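Local coordinates for protein RNA 2'-o-ribose methyltransferase (Thermus thermophilus, PDB 1IPA) that probably transfers methyl groups to the 2'-hydroxyl of ribose in RNA, as a knotted methyltransferase of the TrmH (SpoU) family, at residues I118-G123 with P209-V214; L190-P195 with A224-A229. All coordinates share one frame; numbering follows the deposited sequence.

Contact 1. Residues I118-G123 with P209-V214; sequences ILVAVG and PVAIAV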
loop_
_atom_site.group_PDB
_atom_site.type_symbol
_atom_site.label_atom_id
_atom_site.label_comp_id
_atom_site.label_asym_id
_atom_site.label_seq_id
_atom_site.Cartn_x
_atom_site.Cartn_y
_atom_site.Cartn_z
ATOM N N ILE A 118 -10.241 -5.324 -9.739
ATOM C CA ILE A 118 -9.802 -5.733 -8.418
ATOM C C ILE A 118 -8.557 -6.608 -8.401
ATOM O O ILE A 118 -8.438 -7.561 -9.172
ATOM C CB ILE A 118 -10.957 -6.478 -7.700
ATOM C CG1 ILE A 118 -12.087 -5.489 -7.393
ATOM C CG2 ILE A 118 -10.464 -7.138 -6.431
ATOM C CD1 ILE A 118 -13.412 -6.145 -7.096
ATOM N N LEU A 119 -7.629 -6.279 -7.508
ATOM C CA LEU A 119 -6.409 -7.060 -7.377
ATOM C C LEU A 119 -6.475 -7.865 -6.094
ATOM O O LEU A 119 -6.676 -7.308 -5.028
ATOM C CB LEU A 119 -5.175 -6.151 -7.331
ATOM C CG LEU A 119 -3.849 -6.861 -7.030
ATOM C CD1 LEU A 119 -3.558 -7.845 -8.144
ATOM C CD2 LEU A 119 -2.718 -5.846 -6.908
ATOM N N VAL A 120 -6.323 -9.175 -6.200
ATOM C CA VAL A 120 -6.336 -10.022 -5.018
ATOM C C VAL A 120 -4.907 -10.499 -4.786
ATOM O O VAL A 120 -4.348 -11.231 -5.603
ATOM C CB VAL A 120 -7.266 -11.246 -5.204
ATOM C CG1 VAL A 120 -7.277 -12.093 -3.943
ATOM C CG2 VAL A 120 -8.679 -10.785 -5.522
ATOM N N ALA A 121 -4.307 -10.067 -3.683
ATOM C CA ALA A 121 -2.946 -10.466 -3.366
ATOM C C ALA A 121 -2.967 -11.559 -2.306
ATOM O O ALA A 121 -3.552 -11.395 -1.236
ATOM C CB ALA A 121 -2.148 -9.265 -2.884
ATOM N N VAL A 122 -2.323 -12.676 -2.619
ATOM C CA VAL A 122 -2.270 -13.830 -1.724
ATOM C C VAL A 122 -0.857 -14.078 -1.197
ATOM O O VAL A 122 0.107 -14.080 -1.966
ATOM C CB VAL A 122 -2.738 -15.112 -2.462
ATOM C CG1 VAL A 122 -2.675 -16.308 -1.525
ATOM C CG2 VAL A 122 -4.150 -14.912 -3.017
ATOM N N GLY A 123 -0.748 -14.297 0.112
ATOM C CA GLY A 123 0.545 -14.557 0.719
ATOM C C GLY A 123 1.429 -13.328 0.817
ATOM O O GLY A 123 2.653 -13.436 0.919
ATOM N N PRO A 209 -15.520 -5.617 -15.064
ATOM C CA PRO A 209 -15.833 -6.245 -13.772
ATOM C C PRO A 209 -14.989 -7.506 -13.640
ATOM O O PRO A 209 -15.353 -8.529 -14.205
ATOM C CB PRO A 209 -17.322 -6.577 -13.888
ATOM C CG PRO A 209 -17.800 -5.731 -15.039
ATOM C CD PRO A 209 -16.648 -5.758 -15.992
ATOM N N VAL A 210 -13.878 -7.449 -12.905
ATOM C CA VAL A 210 -13.018 -8.630 -12.788
ATOM C C VAL A 210 -12.005 -8.588 -11.639
ATOM O O VAL A 210 -11.557 -7.522 -11.237
ATOM C CB VAL A 210 -12.252 -8.838 -14.116
ATOM C CG1 VAL A 210 -11.284 -7.684 -14.320
ATOM C CG2 VAL A 210 -11.533 -10.179 -14.124
ATOM N N ALA A 211 -11.641 -9.762 -11.126
ATOM C CA ALA A 211 -10.670 -9.882 -10.034
ATOM C C ALA A 211 -9.463 -10.692 -10.501
ATOM O O ALA A 211 -9.610 -11.738 -11.134
ATOM C CB ALA A 211 -11.301 -10.561 -8.842
ATOM N N ILE A 212 -8.270 -10.204 -10.181
ATOM C CA ILE A 212 -7.039 -10.877 -10.571
ATOM C C ILE A 212 -6.211 -11.232 -9.345
ATOM O O ILE A 212 -5.798 -10.353 -8.579
ATOM C CB ILE A 212 -6.189 -9.990 -11.486
ATOM C CG1 ILE A 212 -7.035 -9.508 -12.668
ATOM C CG2 ILE A 212 -4.964 -10.765 -11.959
ATOM C CD1 ILE A 212 -6.319 -8.533 -13.591
ATOM N N ALA A 213 -5.958 -12.523 -9.175
ATOM C CA ALA A 213 -5.190 -12.998 -8.045
ATOM C C ALA A 213 -3.729 -13.254 -8.392
ATOM O O ALA A 213 -3.407 -13.679 -9.496
ATOM C CB ALA A 213 -5.816 -14.262 -7.499
ATOM N N VAL A 214 -2.852 -12.984 -7.432
ATOM C CA VAL A 214 -1.422 -13.214 -7.583
ATOM C C VAL A 214 -0.916 -13.763 -6.244
ATOM O O VAL A 214 -1.342 -13.309 -5.180
ATOM C CB VAL A 214 -0.668 -11.915 -7.931
ATOM C CG1 VAL A 214 0.821 -12.184 -7.980
ATOM C CG2 VAL A 214 -1.125 -11.395 -9.276
#
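Ile212 O takes the shortest backbone bond of the pair, from Val120 N at 2.7 Å; the donor stands 37° out of the carbonyl plane, yet the N-H points almost straight at the oxygen. The same oxygen is approached by Leu119, whose CD1 lies 3.4 Å from Ile212 O; chi1 of 173° with chi2 of 63° turns this methyl toward the neighbouring strand. Four more bonds make up a parallel ladder between 118-122 and 210-214. Ile118 gives its N-H to Val210 O and receives Ile212 N on its own O at 2.8 Å. Val120 O takes Val214 N, the least straight bond, and also meets Ala213 CA in a CA-H...O contact of 3.1 Å. Val122 N closes the ladder on Val214 O at 2.8 Å.

Side chains alternate between two faces. On one, Ile118 and Val120 pack against the small Ala211 and Ala213, with Val120 CB 4.1 Å from Ala213 CB and Val120 CG2 touching the methyl of Ala211. On the other lie Leu119, Ala121, Ile212 and Val214; there Leu119 CD1 only just meets Val214 CG2 at 4.5 Å. Both strands are central in the parallel six-stranded sheet of the Rossmann-like SPOUT domain: 144-148 flanks 117-122, and 190-193 flanks 210-214. Helix 246-261 packs on the Leu119, Ile212 and Val214 face, while helix 176-185 lies against Ile118, Val120 and Val122.

Contact 2. Residues L190-P195 with A224-A229; sequences LVATTP and AWLEAA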
loop_
_atom_site.group_PDB
_atom_site.type_symbol
_atom_site.label_atom_id
_atom_site.label_comp_id
_atom_site.label_asym_id
_atom_site.label_seq_id
_atom_site.Cartn_x
_atom_site.Cartn_y
_atom_site.Cartn_z
ATOM N N LEU A 190 -12.948 -14.430 -11.888
ATOM C CA LEU A 190 -11.616 -14.458 -11.324
ATOM C C LEU A 190 -10.583 -15.037 -12.284
ATOM O O LEU A 190 -10.802 -16.088 -12.878
ATOM C CB LEU A 190 -11.639 -15.269 -10.030
ATOM C CG LEU A 190 -10.304 -15.646 -9.368
ATOM C CD1 LEU A 190 -9.579 -14.406 -8.853
ATOM C CD2 LEU A 190 -10.578 -16.621 -8.219
ATOM N N VAL A 191 -9.464 -14.333 -12.430
ATOM C CA VAL A 191 -8.352 -14.755 -13.285
ATOM C C VAL A 191 -7.174 -15.017 -12.344
ATOM O O VAL A 191 -6.713 -14.113 -11.643
ATOM C CB VAL A 191 -7.956 -13.635 -14.290
ATOM C CG1 VAL A 191 -6.700 -14.036 -15.075
ATOM C CG2 VAL A 191 -9.110 -13.350 -15.236
ATOM N N ALA A 192 -6.700 -16.254 -12.304
ATOM C CA ALA A 192 -5.587 -16.590 -11.426
ATOM C C ALA A 192 -4.269 -16.654 -12.192
ATOM O O ALA A 192 -4.210 -17.184 -13.297
ATOM C CB ALA A 192 -5.850 -17.922 -10.729
ATOM N N THR A 193 -3.221 -16.104 -11.593
ATOM C CA THR A 193 -1.897 -16.085 -12.196
ATOM C C THR A 193 -1.074 -17.269 -11.679
ATOM O O THR A 193 -0.990 -17.502 -10.474
ATOM C CB THR A 193 -1.156 -14.760 -11.854
ATOM O OG1 THR A 193 -1.970 -13.641 -12.232
ATOM C CG2 THR A 193 0.171 -14.672 -12.597
ATOM N N THR A 194 -0.488 -18.026 -12.602
ATOM C CA THR A 194 0.346 -19.173 -12.258
ATOM C C THR A 194 1.388 -19.372 -13.348
ATOM O O THR A 194 1.113 -19.144 -14.529
ATOM C CB THR A 194 -0.472 -20.485 -12.146
ATOM O OG1 THR A 194 -1.299 -20.640 -13.306
ATOM C CG2 THR A 194 -1.344 -20.463 -10.920
ATOM N N PRO A 195 2.601 -19.801 -12.969
ATOM C CA PRO A 195 3.655 -20.020 -13.964
ATOM C C PRO A 195 3.384 -21.233 -14.858
ATOM O O PRO A 195 3.954 -21.350 -15.935
ATOM C CB PRO A 195 4.903 -20.188 -13.104
ATOM C CG PRO A 195 4.354 -20.848 -11.863
ATOM C CD PRO A 195 3.112 -20.028 -11.607
ATOM N N ALA A 224 -6.961 -24.192 -4.287
ATOM C CA ALA A 224 -8.210 -23.503 -3.989
ATOM C C ALA A 224 -8.452 -22.342 -4.949
ATOM O O ALA A 224 -9.558 -22.183 -5.467
ATOM C CB ALA A 224 -8.195 -23.000 -2.556
ATOM N N TRP A 225 -7.422 -21.534 -5.183
ATOM C CA TRP A 225 -7.543 -20.388 -6.083
ATOM C C TRP A 225 -7.641 -20.780 -7.548
ATOM O O TRP A 225 -8.349 -20.135 -8.315
ATOM C CB TRP A 225 -6.368 -19.421 -5.900
ATOM C CG TRP A 225 -6.390 -18.749 -4.573
ATOM C CD1 TRP A 225 -5.766 -19.162 -3.433
ATOM C CD2 TRP A 225 -7.159 -17.593 -4.215
ATOM N NE1 TRP A 225 -6.104 -18.343 -2.387
ATOM C CE2 TRP A 225 -6.957 -17.371 -2.837
ATOM C CE3 TRP A 225 -8.006 -16.727 -4.928
ATOM C CZ2 TRP A 225 -7.567 -16.318 -2.150
ATOM C CZ3 TRP A 225 -8.613 -15.679 -4.248
ATOM C CH2 TRP A 225 -8.389 -15.485 -2.868
ATOM N N LEU A 226 -6.942 -21.842 -7.933
ATOM C CA LEU A 226 -6.955 -22.296 -9.318
ATOM C C LEU A 226 -8.267 -22.959 -9.738
ATOM O O LEU A 226 -8.673 -22.866 -10.893
ATOM C CB LEU A 226 -5.780 -23.242 -9.565
ATOM C CG LEU A 226 -4.421 -22.588 -9.308
ATOM C CD1 LEU A 226 -3.297 -23.498 -9.770
ATOM C CD2 LEU A 226 -4.357 -21.264 -10.047
ATOM N N GLU A 227 -8.927 -23.620 -8.798
ATOM C CA GLU A 227 -10.190 -24.280 -9.082
ATOM C C GLU A 227 -11.321 -23.257 -9.111
ATOM O O GLU A 227 -12.329 -23.451 -9.787
ATOM C CB GLU A 227 -10.469 -25.346 -8.018
ATOM C CG GLU A 227 -9.404 -26.437 -7.973
ATOM C CD GLU A 227 -9.609 -27.436 -6.846
ATOM O OE1 GLU A 227 -9.575 -27.024 -5.663
ATOM O OE2 GLU A 227 -9.800 -28.637 -7.143
ATOM N N ALA A 228 -11.141 -22.154 -8.389
ATOM C CA ALA A 228 -12.167 -21.119 -8.340
ATOM C C ALA A 228 -12.106 -20.134 -9.500
ATOM O O ALA A 228 -13.086 -19.443 -9.781
ATOM C CB ALA A 228 -12.079 -20.365 -7.024
ATOM N N ALA A 229 -10.971 -20.070 -10.182
ATOM C CA ALA A 229 -10.809 -19.129 -11.291
ATOM C C ALA A 229 -11.522 -19.525 -12.576
ATOM O O ALA A 229 -11.602 -20.699 -12.914
ATOM C CB ALA A 229 -9.325 -18.925 -11.581
#
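Leu190 and Ala229 bring the two backbones closest, their CA atoms 4.7 Å apart. Leu190 CG lies 4.1 Å from Ala229 CB, and the leucine runs alongside the alanine backbone so that CD2 reaches Ala229 N and CA. This methyl then passes on to the helix: Leu190 CD2 approaches the edge of the Trp225 ring, near its plane, at 4.2 Å from Trp225 CE3, and also touches the CB of Ala228. A chi1 of 170° swings Leu190 CG away from its own N, and CD2 lands beside Trp225 and Ala228.

Two residues along the strand, the methyl of Ala192 is shared between two partners, Leu226 CD2 and Ala229 CB, each 3.7 Å from Ala192 CB. Farther on, Thr194 and Leu226 reach toward each other tip to tip, through Thr194 CG2 and the two methyls of Leu226. Every second residue, Leu190, Ala192 and Thr194, thus faces segment 224-229; the axes of strand 190-193 and helix 224-228 run at 137° and come within 8.0 Å of each other.

A second shell of contacts surrounds both segments. Strand 190-193 is held in the parallel sheet by backbone bonds that include those from Ala192 to Thr231 and Val233. The indole of Trp225 is tethered by a hydrogen bond from NE1 to Glu176 OE2, and Val179 and Leu180 of helix 176-185 touch it. Lys184 NZ bonds to Ala228 O.

No hydrogen bond joins the two segments. Segment 224-229 therefore rests on the strand through methyl groups and one ring edge, while polar tethers to Glu176 and Lys184 supply directional bonds from outside this apolar interface.

Overall arrangement
Contacts 1 and 2 lie with their centres 9 Å apart, on the same parallel six-stranded sheet. Strands 210-214 and 190-193 are neighbours in it, and probable backbone hydrogen bonds tie Val191 to Ala211 and Ala213. Contact 1 pairs strands within the sheet; contact 2 lays helix 223-228 against it, and Trp225 CH2 packs on Val120 CG1 at 3.7 Å. Along the chain the segments alternate in the order 118-123, 190-195, 209-214, 224-229, and strand 210-214 lies between strands 117-122 and 190-193 in the sheet. All four belong to the SpoU methylase range, and together they join the sheet's middle to its flanking helical layer in an enzyme known for a deep trefoil knot.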